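Local structure of aminotransferase, class V family protein (Trichomonas vaginalis, 5F8V) at residues 57-62 / 181-186; 134-137 / 141-144; 46-51 / 240-245; 280-285 / 291-296. The protein is probably a pyridoxal-phosphate-dependent phosphoserine aminotransferase that interconverts O-phospho-L-serine and 3-phosphooxypyruvate, with 2-oxoglutarate and glutamate as the amino-group partners, in serine biosynthesis. All blocks are in the same frame, centred on the assembly; numbering follows the deposited sequence.

Contact 1: 57-62 / 181-186; sequences ERLRTL and NFLSRP
The Phe182 ring meets helix 46-63 through its CE1 corner, which lies 4.1 Å from Leu59 CD1; this methyl comes in obliquely. One face of the same ring carries Leu183 CD2, 4.2 Å above the plane and displaced toward the rim. Leu59 CD1 wedges against ring and leucine together: it is 3.7 Å from Leu183 CD2 and 3.9 Å from Leu183 CD1, and the two leucine side chains cross at about a right angle. With CG anti to the backbone N (chi1 -178°), Leu59 reaches out from the helix to bring this methyl across. One turn further on, Leu62 CD1 adds a looser contact to Leu183 CD2.

Leu183 is offered to the helix by a type II beta turn from Asn181 to Ser184, in which it is the third residue, with positive phi. Asn181 O is gripped twice from the same face of its plane: Ser184 N closes the turn, and Ser184 OG donates to Asn181 O at 2.7 Å. Asn203 ND2, next in sequence to the cofactor-bearing Lys202, bonds Phe182 O, and Asn351 ND2 bonds Leu183 O. The apolar cluster continues onto strand 209-215, where Val211 meets both Leu59 and Phe182 and Ile213 meets Phe182, onto Phe258 of helix 248-263, and onto Leu267 at the start of helix 267-286.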
loop_
_atom_site.group_PDB
_atom_site.type_symbol
_atom_site.label_atom_id
_atom_site.label_comp_id
_atom_site.label_asym_id
_atom_site.label_seq_id
_atom_site.Cartn_x
_atom_site.Cartn_y
_atom_site.Cartn_z
ATOM N N GLU A 57 7.250 -18.471 0.542
ATOM C CA GLU A 57 7.972 -19.683 0.153
ATOM C C GLU A 57 8.104 -19.796 -1.366
ATOM O O GLU A 57 9.172 -20.125 -1.875
ATOM C CB GLU A 57 7.272 -20.939 0.721
ATOM C CG GLU A 57 7.533 -21.179 2.208
ATOM C CD GLU A 57 6.545 -22.142 2.864
ATOM O OE1 GLU A 57 5.784 -22.843 2.157
ATOM O OE2 GLU A 57 6.518 -22.200 4.106
ATOM N N ARG A 58 7.024 -19.516 -2.086
ATOM C CA ARG A 58 7.034 -19.640 -3.546
ATOM C C ARG A 58 8.055 -18.667 -4.157
ATOM O O ARG A 58 8.811 -19.032 -5.056
ATOM C CB ARG A 58 5.638 -19.423 -4.134
ATOM C CG ARG A 58 5.510 -19.877 -5.575
ATOM C CD ARG A 58 4.091 -19.774 -6.108
ATOM N NE ARG A 58 3.079 -20.469 -5.307
ATOM C CZ ARG A 58 2.768 -21.769 -5.365
ATOM N NH1 ARG A 58 3.376 -22.615 -6.196
ATOM N NH2 ARG A 58 1.793 -22.231 -4.580
ATOM N N LEU A 59 8.085 -17.443 -3.648
ATOM C CA LEU A 59 9.062 -16.463 -4.095
ATOM C C LEU A 59 10.473 -16.929 -3.767
ATOM O O LEU A 59 11.386 -16.737 -4.572
ATOM C CB LEU A 59 8.796 -15.103 -3.457
ATOM C CG LEU A 59 9.711 -13.945 -3.864
ATOM C CD1 LEU A 59 9.639 -13.690 -5.366
ATOM C CD2 LEU A 59 9.336 -12.689 -3.088
ATOM N N ARG A 60 10.648 -17.524 -2.584
ATOM C CA ARG A 60 11.946 -18.079 -2.209
ATOM C C ARG A 60 12.386 -19.161 -3.184
ATOM O O ARG A 60 13.549 -19.185 -3.576
ATOM C CB ARG A 60 11.955 -18.609 -0.756
ATOM C CG ARG A 60 13.310 -19.158 -0.323
ATOM C CD ARG A 60 13.336 -19.641 1.121
ATOM N NE ARG A 60 13.015 -18.603 2.091
ATOM C CZ ARG A 60 13.811 -17.594 2.445
ATOM N NH1 ARG A 60 15.020 -17.431 1.914
ATOM N NH2 ARG A 60 13.392 -16.726 3.355
ATOM N N THR A 61 11.456 -20.034 -3.582
ATOM C CA THR A 61 11.743 -21.111 -4.532
ATOM C C THR A 61 12.113 -20.540 -5.902
ATOM O O THR A 61 13.160 -20.879 -6.440
ATOM C CB THR A 61 10.556 -22.096 -4.663
ATOM O OG1 THR A 61 10.417 -22.836 -3.447
ATOM C CG2 THR A 61 10.761 -23.079 -5.802
ATOM N N LEU A 62 11.252 -19.680 -6.446
ATOM C CA LEU A 62 11.487 -19.030 -7.738
ATOM C C LEU A 62 12.879 -18.427 -7.857
ATOM O O LEU A 62 13.576 -18.655 -8.835
ATOM C CB LEU A 62 10.477 -17.899 -7.969
ATOM C CG LEU A 62 9.142 -18.215 -8.629
ATOM C CD1 LEU A 62 8.324 -16.931 -8.661
ATOM C CD2 LEU A 62 9.347 -18.773 -10.033
ATOM N N ASN A 181 12.785 -4.843 -13.147
ATOM C CA ASN A 181 13.256 -6.134 -13.685
ATOM C C ASN A 181 13.187 -7.331 -12.716
ATOM O O ASN A 181 13.782 -8.386 -12.978
ATOM C CB ASN A 181 14.654 -5.975 -14.327
ATOM C CG ASN A 181 15.796 -5.986 -13.316
ATOM O OD1 ASN A 181 15.591 -5.900 -12.112
ATOM N ND2 ASN A 181 17.019 -6.084 -13.822
ATOM N N PHE A 182 12.426 -7.181 -11.632
ATOM C CA PHE A 182 12.331 -8.219 -10.605
ATOM C C PHE A 182 11.597 -9.408 -11.170
ATOM O O PHE A 182 10.511 -9.246 -11.727
ATOM C CB PHE A 182 11.573 -7.707 -9.376
ATOM C CG PHE A 182 11.704 -8.582 -8.163
ATOM C CD1 PHE A 182 10.577 -9.122 -7.547
ATOM C CD2 PHE A 182 12.952 -8.836 -7.613
ATOM C CE1 PHE A 182 10.698 -9.920 -6.413
ATOM C CE2 PHE A 182 13.083 -9.630 -6.482
ATOM C CZ PHE A 182 11.956 -10.171 -5.881
ATOM N N LEU A 183 12.199 -10.587 -11.030
ATOM C CA LEU A 183 11.661 -11.861 -11.551
ATOM C C LEU A 183 11.595 -11.920 -13.090
ATOM O O LEU A 183 10.816 -12.690 -13.659
ATOM C CB LEU A 183 10.303 -12.202 -10.914
ATOM C CG LEU A 183 10.271 -12.165 -9.381
ATOM C CD1 LEU A 183 8.842 -12.093 -8.881
ATOM C CD2 LEU A 183 10.994 -13.376 -8.791
ATOM N N SER A 184 12.435 -11.119 -13.750
ATOM C CA SER A 184 12.613 -11.191 -15.196
ATOM C C SER A 184 13.811 -12.064 -15.540
ATOM O O SER A 184 14.025 -12.364 -16.710
ATOM C CB SER A 184 12.795 -9.791 -15.781
ATOM O OG SER A 184 14.075 -9.268 -15.481
ATOM N N ARG A 185 14.592 -12.450 -14.523
ATOM C CA ARG A 185 15.754 -13.316 -14.688
ATOM C C ARG A 185 16.253 -13.853 -13.335
ATOM O O ARG A 185 15.877 -13.327 -12.280
ATOM C CB ARG A 185 16.886 -12.560 -15.386
ATOM C CG ARG A 185 17.262 -11.256 -14.712
ATOM C CD ARG A 185 18.401 -10.599 -15.458
ATOM N NE ARG A 185 18.869 -9.388 -14.794
ATOM C CZ ARG A 185 19.632 -8.452 -15.368
ATOM N NH1 ARG A 185 20.049 -8.573 -16.632
ATOM N NH2 ARG A 185 19.995 -7.385 -14.668
ATOM N N PRO A 186 17.119 -14.884 -13.354
ATOM C CA PRO A 186 17.676 -15.364 -12.086
ATOM C C PRO A 186 18.598 -14.349 -11.419
ATOM O O PRO A 186 19.155 -13.484 -12.097
ATOM C CB PRO A 186 18.480 -16.611 -12.497
ATOM C CG PRO A 186 17.926 -17.008 -13.825
ATOM C CD PRO A 186 17.588 -15.705 -14.484
#

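Contact 2: 134-137 / 141-144; sequences VEVP and TWKL
Trp142 lays the edge of its indole against Val136 and Pro137. The six-membered ring reaches Val136 through CZ2, 4.0 Å from Val136 CG1, and this methyl sits near the plane of the ring. Val136 presents CG1 because that branch is anti to its backbone N (chi1 173°). Beside it on the same edge, Trp142 NE1 donates to Pro137 O at 2.9 Å. The N-H is moderately bent, at 149°, and the nitrogen stands well above the carbonyl plane, so neither lone pair of the oxygen is aimed at it; from the indole side the oxygen is tilted 19° out of the ring plane. The one polar atom of this buried indole is thus paired with main chain, which, with the packing around it, restrains the rotation of the ring.

Both segments belong to the long connection between strand 121-124, outermost in the central sheet of this fold type I aminotransferase, and strand 148-154. The bond closes a tight local loop, with three residues between the segments. On the more exposed side Pro137 CB comes 4.2 Å from Thr141 OG1, a hydroxyl whose hydrogen bond is to Ala138 O. Lys143 NZ curls back to Thr141 O in a weak bond of 3.5 Å.

Toward the sheet, the indole lies almost parallel to the ring of Phe151, in strand 148-154, and also touches Val125. The main chain of Lys143 bonds Asn123 ND2 and the backbone of Val125, while Val136 rests on Trp299.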
loop_
_atom_site.group_PDB
_atom_site.type_symbol
_atom_site.label_atom_id
_atom_site.label_comp_id
_atom_site.label_asym_id
_atom_site.label_seq_id
_atom_site.Cartn_x
_atom_site.Cartn_y
_atom_site.Cartn_z
ATOM N N VAL A 134 24.308 7.034 -22.315
ATOM C CA VAL A 134 24.389 5.924 -23.269
ATOM C C VAL A 134 24.946 4.646 -22.630
ATOM O O VAL A 134 25.031 3.612 -23.290
ATOM C CB VAL A 134 25.240 6.294 -24.512
ATOM C CG1 VAL A 134 24.733 7.592 -25.137
ATOM C CG2 VAL A 134 26.729 6.398 -24.177
ATOM N N GLU A 135 25.314 4.725 -21.350
ATOM C CA GLU A 135 25.996 3.638 -20.663
ATOM C C GLU A 135 26.002 3.905 -19.161
ATOM O O GLU A 135 25.698 5.016 -18.718
ATOM C CB GLU A 135 27.448 3.500 -21.183
ATOM C CG GLU A 135 28.313 4.752 -20.992
ATOM C CD GLU A 135 29.695 4.669 -21.642
ATOM O OE1 GLU A 135 30.144 3.567 -22.033
ATOM O OE2 GLU A 135 30.346 5.727 -21.760
ATOM N N VAL A 136 26.336 2.875 -18.387
ATOM C CA VAL A 136 26.748 3.050 -16.999
ATOM C C VAL A 136 28.208 3.524 -17.048
ATOM O O VAL A 136 29.014 2.931 -17.773
ATOM C CB VAL A 136 26.652 1.733 -16.207
ATOM C CG1 VAL A 136 27.252 1.878 -14.810
ATOM C CG2 VAL A 136 25.200 1.281 -16.135
ATOM N N PRO A 137 28.557 4.590 -16.292
ATOM C CA PRO A 137 29.954 5.048 -16.291
ATOM C C PRO A 137 30.921 3.942 -15.890
ATOM O O PRO A 137 30.568 3.081 -15.073
ATOM C CB PRO A 137 29.951 6.170 -15.253
ATOM C CG PRO A 137 28.554 6.681 -15.271
ATOM C CD PRO A 137 27.707 5.467 -15.462
ATOM N N THR A 141 36.232 4.719 -12.929
ATOM C CA THR A 141 36.017 6.143 -12.612
ATOM C C THR A 141 35.202 6.361 -11.340
ATOM O O THR A 141 35.074 7.498 -10.876
ATOM C CB THR A 141 35.263 6.874 -13.750
ATOM O OG1 THR A 141 33.951 6.315 -13.900
ATOM C CG2 THR A 141 36.016 6.755 -15.061
ATOM N N TRP A 142 34.632 5.285 -10.799
ATOM C CA TRP A 142 33.805 5.355 -9.601
ATOM C C TRP A 142 34.664 5.779 -8.411
ATOM O O TRP A 142 35.753 5.232 -8.203
ATOM C CB TRP A 142 33.165 3.991 -9.303
ATOM C CG TRP A 142 32.191 3.488 -10.354
ATOM C CD1 TRP A 142 31.913 4.054 -11.569
ATOM C CD2 TRP A 142 31.411 2.287 -10.289
ATOM N NE1 TRP A 142 31.007 3.286 -12.257
ATOM C CE2 TRP A 142 30.676 2.199 -11.494
ATOM C CE3 TRP A 142 31.245 1.288 -9.319
ATOM C CZ2 TRP A 142 29.802 1.145 -11.765
ATOM C CZ3 TRP A 142 30.378 0.235 -9.587
ATOM C CH2 TRP A 142 29.668 0.169 -10.806
ATOM N N LYS A 143 34.167 6.756 -7.653
ATOM C CA LYS A 143 34.816 7.243 -6.436
ATOM C C LYS A 143 34.003 6.761 -5.237
ATOM O O LYS A 143 32.970 7.346 -4.906
ATOM C CB LYS A 143 34.928 8.778 -6.456
ATOM C CG LYS A 143 36.249 9.316 -7.009
ATOM C CD LYS A 143 36.552 8.814 -8.414
ATOM C CE LYS A 143 37.921 9.257 -8.896
ATOM N NZ LYS A 143 38.280 8.612 -10.194
ATOM N N LEU A 144 34.465 5.680 -4.610
ATOM C CA LEU A 144 33.772 5.080 -3.470
ATOM C C LEU A 144 34.209 5.744 -2.164
ATOM O O LEU A 144 35.301 6.302 -2.078
ATOM C CB LEU A 144 34.035 3.569 -3.405
ATOM C CG LEU A 144 33.884 2.750 -4.691
ATOM C CD1 LEU A 144 33.944 1.266 -4.355
ATOM C CD2 LEU A 144 32.607 3.082 -5.451
#

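Contact 3: 46-51 / 240-245; sequences KHWMEE and NCMYNT
Met242 bridges Trp48 and Met49 on the first turn of helix 46-63, forming a Met-aromatic contact at the indole edge. Its CB points toward the helix, and with CG anti to the carbonyl carbon (chi1 -72°) and the next torsion extended, the chain runs straight out from the loop. SD stops beside the pyrrole edge of Trp48, 3.9 Å from Trp48 CD1 and 4.1 Å from Trp48 NE1. The sulfur lies in the plane of the ring, 4.9 Å from the centroid of the five-membered ring and 84° off its normal, so it faces the ring's C-H and N-H rim and not its pi cloud. The chain then bends at chi3 (-97°), turning CE away from the indole to meet Met49 CG at 3.9 Å.

The two helix residues differ in burial: Trp48 is enclosed, with Ile251 and Tyr252 of helix 248-263 against it, whereas Met49 is exposed and covers the tip of Met242 at the surface. The indole N-H has its hydrogen-bond partner in Gln52 OE1, one turn along; the Gln52 side chain also packs on Met242.

The loop bearing Met242 begins where a Schellman motif ends helix 233-238, with Asn240, at positive phi, as its C-prime residue. It then runs into the dimer interface, where Asn244 ND2 and Thr245 OG1 bond the pyridoxal-phosphate-lysine side chain of the second subunit. Between these two ends the main chain of Met242 is itself held, its carbonyl O accepting from Arg44 NH1.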
loop_
_atom_site.group_PDB
_atom_site.type_symbol
_atom_site.label_atom_id
_atom_site.label_comp_id
_atom_site.label_asym_id
_atom_site.label_seq_id
_atom_site.Cartn_x
_atom_site.Cartn_y
_atom_site.Cartn_z
ATOM N N LYS A 46 -6.820 -18.411 9.725
ATOM C CA LYS A 46 -6.010 -19.543 9.259
ATOM C C LYS A 46 -5.751 -19.474 7.752
ATOM O O LYS A 46 -4.621 -19.674 7.299
ATOM C CB LYS A 46 -6.684 -20.880 9.608
ATOM C CG LYS A 46 -5.702 -22.037 9.689
ATOM C CD LYS A 46 -6.292 -23.379 9.271
ATOM C CE LYS A 46 -5.167 -24.395 9.092
ATOM N NZ LYS A 46 -5.641 -25.760 8.749
ATOM N N HIS A 47 -6.797 -19.171 6.992
ATOM C CA HIS A 47 -6.698 -19.102 5.534
ATOM C C HIS A 47 -5.681 -18.079 5.036
ATOM O O HIS A 47 -4.885 -18.398 4.159
ATOM C CB HIS A 47 -8.059 -18.812 4.905
ATOM C CG HIS A 47 -9.063 -19.896 5.134
ATOM N ND1 HIS A 47 -10.152 -19.734 5.963
ATOM C CD2 HIS A 47 -9.130 -21.163 4.666
ATOM C CE1 HIS A 47 -10.855 -20.853 5.985
ATOM N NE2 HIS A 47 -10.256 -21.735 5.204
ATOM N N TRP A 48 -5.700 -16.864 5.586
ATOM C CA TRP A 48 -4.750 -15.846 5.127
ATOM C C TRP A 48 -3.299 -16.185 5.495
ATOM O O TRP A 48 -2.401 -16.078 4.659
ATOM C CB TRP A 48 -5.075 -14.414 5.602
ATOM C CG TRP A 48 -4.001 -13.538 5.065
ATOM C CD1 TRP A 48 -2.975 -12.956 5.760
ATOM C CD2 TRP A 48 -3.735 -13.305 3.687
ATOM N NE1 TRP A 48 -2.119 -12.318 4.896
ATOM C CE2 TRP A 48 -2.558 -12.521 3.614
ATOM C CE3 TRP A 48 -4.390 -13.662 2.497
ATOM C CZ2 TRP A 48 -2.037 -12.070 2.399
ATOM C CZ3 TRP A 48 -3.868 -13.222 1.289
ATOM C CH2 TRP A 48 -2.700 -12.433 1.253
ATOM N N MET A 49 -3.073 -16.586 6.742
ATOM C CA MET A 49 -1.727 -16.954 7.179
ATOM C C MET A 49 -1.077 -18.067 6.342
ATOM O O MET A 49 0.133 -18.066 6.169
ATOM C CB MET A 49 -1.721 -17.291 8.673
ATOM C CG MET A 49 -1.842 -16.040 9.537
ATOM S SD MET A 49 -2.086 -16.395 11.284
ATOM C CE MET A 49 -0.477 -17.005 11.777
ATOM N N GLU A 50 -1.876 -18.996 5.821
ATOM C CA GLU A 50 -1.388 -19.997 4.860
ATOM C C GLU A 50 -1.010 -19.381 3.508
ATOM O O GLU A 50 0.038 -19.708 2.950
ATOM C CB GLU A 50 -2.435 -21.090 4.636
ATOM C CG GLU A 50 -2.586 -22.062 5.789
ATOM C CD GLU A 50 -3.567 -23.186 5.481
ATOM O OE1 GLU A 50 -4.703 -22.896 5.039
ATOM O OE2 GLU A 50 -3.204 -24.365 5.684
ATOM N N GLU A 51 -1.871 -18.505 2.982
ATOM C CA GLU A 51 -1.627 -17.862 1.683
ATOM C C GLU A 51 -0.330 -17.061 1.689
ATOM O O GLU A 51 0.467 -17.157 0.760
ATOM C CB GLU A 51 -2.798 -16.948 1.297
ATOM C CG GLU A 51 -2.643 -16.181 -0.025
ATOM C CD GLU A 51 -2.631 -17.059 -1.271
ATOM O OE1 GLU A 51 -2.938 -18.264 -1.199
ATOM O OE2 GLU A 51 -2.328 -16.530 -2.353
ATOM N N ASN A 240 6.353 -11.281 11.128
ATOM C CA ASN A 240 6.011 -11.992 9.881
ATOM C C ASN A 240 5.234 -11.138 8.865
ATOM O O ASN A 240 4.266 -11.603 8.260
ATOM C CB ASN A 240 5.237 -13.282 10.198
ATOM C CG ASN A 240 6.023 -14.235 11.081
ATOM O OD1 ASN A 240 7.049 -14.778 10.668
ATOM N ND2 ASN A 240 5.545 -14.446 12.307
ATOM N N CYS A 241 5.669 -9.883 8.712
ATOM C CA CYS A 241 4.988 -8.863 7.895
ATOM C C CYS A 241 3.516 -8.625 8.236
ATOM O O CYS A 241 2.751 -8.135 7.400
ATOM C CB CYS A 241 5.146 -9.163 6.404
ATOM S SG CYS A 241 6.847 -9.005 5.876
ATOM N N MET A 242 3.142 -8.937 9.475
ATOM C CA MET A 242 1.785 -8.767 9.964
ATOM C C MET A 242 1.834 -8.080 11.329
ATOM O O MET A 242 1.132 -8.461 12.270
ATOM C CB MET A 242 1.059 -10.120 10.007
ATOM C CG MET A 242 0.705 -10.639 8.620
ATOM S SD MET A 242 -0.401 -12.068 8.610
ATOM C CE MET A 242 0.776 -13.411 8.431
ATOM N N TYR A 243 2.685 -7.058 11.425
ATOM C CA TYR A 243 2.670 -6.166 12.574
ATOM C C TYR A 243 1.339 -5.431 12.557
ATOM O O TYR A 243 0.694 -5.260 13.590
ATOM C CB TYR A 243 3.833 -5.170 12.529
ATOM C CG TYR A 243 3.702 -4.067 13.559
ATOM C CD1 TYR A 243 3.252 -2.793 13.197
ATOM C CD2 TYR A 243 3.993 -4.305 14.907
ATOM C CE1 TYR A 243 3.106 -1.787 14.143
ATOM C CE2 TYR A 243 3.857 -3.302 15.860
ATOM C CZ TYR A 243 3.414 -2.045 15.475
ATOM O OH TYR A 243 3.278 -1.048 16.423
ATOM N N ASN A 244 0.962 -4.971 11.371
ATOM C CA ASN A 244 -0.376 -4.452 11.119
ATOM C C ASN A 244 -0.933 -5.220 9.925
ATOM O O ASN A 244 -0.355 -6.233 9.525
ATOM C CB ASN A 244 -0.330 -2.930 10.906
ATOM C CG ASN A 244 0.332 -2.527 9.593
ATOM O OD1 ASN A 244 1.324 -3.124 9.161
ATOM N ND2 ASN A 244 -0.215 -1.499 8.955
ATOM N N THR A 245 -2.053 -4.770 9.367
ATOM C CA THR A 245 -2.678 -5.494 8.271
ATOM C C THR A 245 -1.848 -5.363 6.984
ATOM O O THR A 245 -1.618 -4.253 6.507
ATOM C CB THR A 245 -4.113 -5.007 8.012
ATOM O OG1 THR A 245 -4.787 -4.813 9.263
ATOM C CG2 THR A 245 -4.885 -6.028 7.178
#

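Contact 4: 280-285 / 291-296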
loop_
_atom_site.group_PDB
_atom_site.type_symbol
_atom_site.label_atom_id
_atom_site.label_comp_id
_atom_site.label_asym_id
_atom_site.label_seq_id
_atom_site.Cartn_x
_atom_site.Cartn_y
_atom_site.Cartn_z
ATOM N N LYS A 280 14.021 -8.550 -30.952
ATOM C CA LYS A 280 13.082 -8.116 -32.002
ATOM C C LYS A 280 12.829 -6.596 -31.973
ATOM O O LYS A 280 12.881 -5.947 -33.013
ATOM C CB LYS A 280 11.748 -8.865 -31.888
ATOM C CG LYS A 280 11.815 -10.349 -32.249
ATOM C CD LYS A 280 10.420 -10.969 -32.232
ATOM C CE LYS A 280 10.389 -12.328 -32.927
ATOM N NZ LYS A 280 9.053 -12.982 -32.817
ATOM N N VAL A 281 12.592 -6.032 -30.788
ATOM C CA VAL A 281 12.295 -4.599 -30.679
ATOM C C VAL A 281 13.533 -3.786 -31.080
ATOM O O VAL A 281 13.408 -2.822 -31.830
ATOM C CB VAL A 281 11.801 -4.176 -29.275
ATOM C CG1 VAL A 281 11.590 -2.673 -29.196
ATOM C CG2 VAL A 281 10.513 -4.896 -28.890
ATOM N N TYR A 282 14.716 -4.185 -30.598
ATOM C CA TYR A 282 15.958 -3.463 -30.918
ATOM C C TYR A 282 16.354 -3.574 -32.383
ATOM O O TYR A 282 16.840 -2.605 -32.956
ATOM C CB TYR A 282 17.134 -3.898 -30.016
ATOM C CG TYR A 282 17.041 -3.341 -28.612
ATOM C CD1 TYR A 282 17.008 -1.969 -28.396
ATOM C CD2 TYR A 282 16.979 -4.186 -27.489
ATOM C CE1 TYR A 282 16.920 -1.443 -27.125
ATOM C CE2 TYR A 282 16.896 -3.661 -26.199
ATOM C CZ TYR A 282 16.869 -2.280 -26.024
ATOM O OH TYR A 282 16.773 -1.701 -24.769
ATOM N N GLU A 283 16.161 -4.745 -32.981
ATOM C CA GLU A 283 16.388 -4.909 -34.417
ATOM C C GLU A 283 15.387 -4.070 -35.248
ATOM O O GLU A 283 15.758 -3.562 -36.294
ATOM C CB GLU A 283 16.401 -6.396 -34.831
ATOM C CG GLU A 283 16.450 -6.698 -36.334
ATOM C CD GLU A 283 17.692 -6.167 -37.062
ATOM O OE1 GLU A 283 18.287 -5.148 -36.645
ATOM O OE2 GLU A 283 18.076 -6.768 -38.091
ATOM N N ALA A 284 14.152 -3.902 -34.769
ATOM C CA ALA A 284 13.195 -2.992 -35.414
ATOM C C ALA A 284 13.627 -1.514 -35.284
ATOM O O ALA A 284 13.435 -0.729 -36.218
ATOM C CB ALA A 284 11.793 -3.195 -34.863
ATOM N N ILE A 285 14.213 -1.144 -34.142
ATOM C CA ILE A 285 14.783 0.192 -33.980
ATOM C C ILE A 285 15.984 0.358 -34.926
ATOM O O ILE A 285 15.941 1.179 -35.840
ATOM C CB ILE A 285 15.205 0.483 -32.520
ATOM C CG1 ILE A 285 13.979 0.523 -31.596
ATOM C CG2 ILE A 285 15.990 1.792 -32.429
ATOM C CD1 ILE A 285 14.303 0.322 -30.128
ATOM N N PHE A 291 13.984 5.490 -36.679
ATOM C CA PHE A 291 14.109 5.306 -35.229
ATOM C C PHE A 291 15.570 5.087 -34.806
ATOM O O PHE A 291 16.355 4.466 -35.531
ATOM C CB PHE A 291 13.240 4.125 -34.762
ATOM C CG PHE A 291 11.797 4.211 -35.198
ATOM C CD1 PHE A 291 10.912 5.082 -34.571
ATOM C CD2 PHE A 291 11.320 3.414 -36.231
ATOM C CE1 PHE A 291 9.583 5.162 -34.966
ATOM C CE2 PHE A 291 9.983 3.484 -36.628
ATOM C CZ PHE A 291 9.120 4.358 -35.997
ATOM N N VAL A 292 15.914 5.600 -33.628
ATOM C CA VAL A 292 17.252 5.436 -33.042
ATOM C C VAL A 292 17.179 5.161 -31.540
ATOM O O VAL A 292 16.305 5.687 -30.848
ATOM C CB VAL A 292 18.135 6.695 -33.255
ATOM C CG1 VAL A 292 18.320 6.980 -34.739
ATOM C CG2 VAL A 292 17.564 7.921 -32.535
ATOM N N ASN A 293 18.101 4.333 -31.056
ATOM C CA ASN A 293 18.336 4.132 -29.627
ATOM C C ASN A 293 19.842 4.183 -29.433
ATOM O O ASN A 293 20.572 3.491 -30.139
ATOM C CB ASN A 293 17.762 2.786 -29.153
ATOM C CG ASN A 293 18.272 2.368 -27.765
ATOM O OD1 ASN A 293 19.457 2.077 -27.587
ATOM N ND2 ASN A 293 17.370 2.301 -26.791
ATOM N N ARG A 294 20.279 4.978 -28.457
ATOM C CA ARG A 294 21.702 5.305 -28.242
ATOM C C ARG A 294 22.421 4.400 -27.246
ATOM O O ARG A 294 23.638 4.487 -27.117
ATOM C CB ARG A 294 21.847 6.747 -27.715
ATOM C CG ARG A 294 22.077 7.797 -28.780
ATOM C CD ARG A 294 22.360 9.147 -28.141
ATOM N NE ARG A 294 22.084 10.260 -29.048
ATOM C CZ ARG A 294 22.112 11.549 -28.706
ATOM N NH1 ARG A 294 22.416 11.926 -27.467
ATOM N NH2 ARG A 294 21.825 12.474 -29.620
ATOM N N ILE A 295 21.682 3.566 -26.524
ATOM C CA ILE A 295 22.262 2.826 -25.406
ATOM C C ILE A 295 23.181 1.754 -25.979
ATOM O O ILE A 295 22.801 1.035 -26.905
ATOM C CB ILE A 295 21.184 2.197 -24.498
ATOM C CG1 ILE A 295 20.197 3.268 -23.986
ATOM C CG2 ILE A 295 21.825 1.433 -23.337
ATOM C CD1 ILE A 295 20.820 4.492 -23.353
ATOM N N LYS A 296 24.398 1.665 -25.443
ATOM C CA LYS A 296 25.354 0.658 -25.907
ATOM C C LYS A 296 24.785 -0.737 -25.659
ATOM O O LYS A 296 24.120 -0.945 -24.645
ATOM C CB LYS A 296 26.717 0.819 -25.222
ATOM C CG LYS A 296 27.500 2.027 -25.715
ATOM C CD LYS A 296 28.871 2.134 -25.062
ATOM C CE LYS A 296 29.493 3.500 -25.338
ATOM N NZ LYS A 296 30.817 3.685 -24.676
HETATM O O HOH W 1 17.950 0.753 -24.354
#
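Tyr282 is the first residue of helix segment 280-285 to reach across: the edge of its ring, at CE1, lies 3.8 Å from Asn293 ND2. The amide nitrogen is in the ring plane, but the amide as a whole stands steeply to it, 78° between planes. A water links the polar ends, donating to Tyr282 OH at 2.8 Å and accepting from Asn293 ND2 at 2.9 Å. Each end also has a protein partner, Ser301 O for the hydroxyl and Pro306 O for the amide.

One turn on, Ile285 carries most of the helix's share of the packing. Its CG2, anti to the backbone N, presses on the main chain, 3.6 Å from Asn293 N and 3.7 Å from Val292 C, and touches Asn293 CB. Ile285 CG2 also meets CB of Phe291, a residue whose ring turns off toward Phe307, Phe324 and Trp368.

Asn293 OD1 accepts from Ile295 N at 2.9 Å, closing an Asx turn at 293-295, and it takes a further bond from Arg300 NE. This is a helix-to-strand connection of the C-terminal part of a fold type I aminotransferase, folding back along helix 267-286 before strand 304-307.

Overall arrangement
Contacts 1 and 3 share helix 46-63, with centres 21 Å apart: contact 3 packs on its first turn and contact 1 on its last turns. They approach the cofactor differently: segment 240-245 bonds the pyridoxal-phosphate lysine of the second subunit, whereas segment 181-186 bonds Asn203, next in sequence to Lys202 of its own chain. Contacts 2 and 4, centres 23 Å apart, touch directly: Glu135 OE1 forms a 2.7 Å salt bridge with Lys296 NZ, and Val134 O probably accepts from Lys296 N. They join the loop beyond strand 121-124 to the C-terminal part of the chain. Contact 3 lies across the chain's centre from both, 42 Å and 45 Å away between centres.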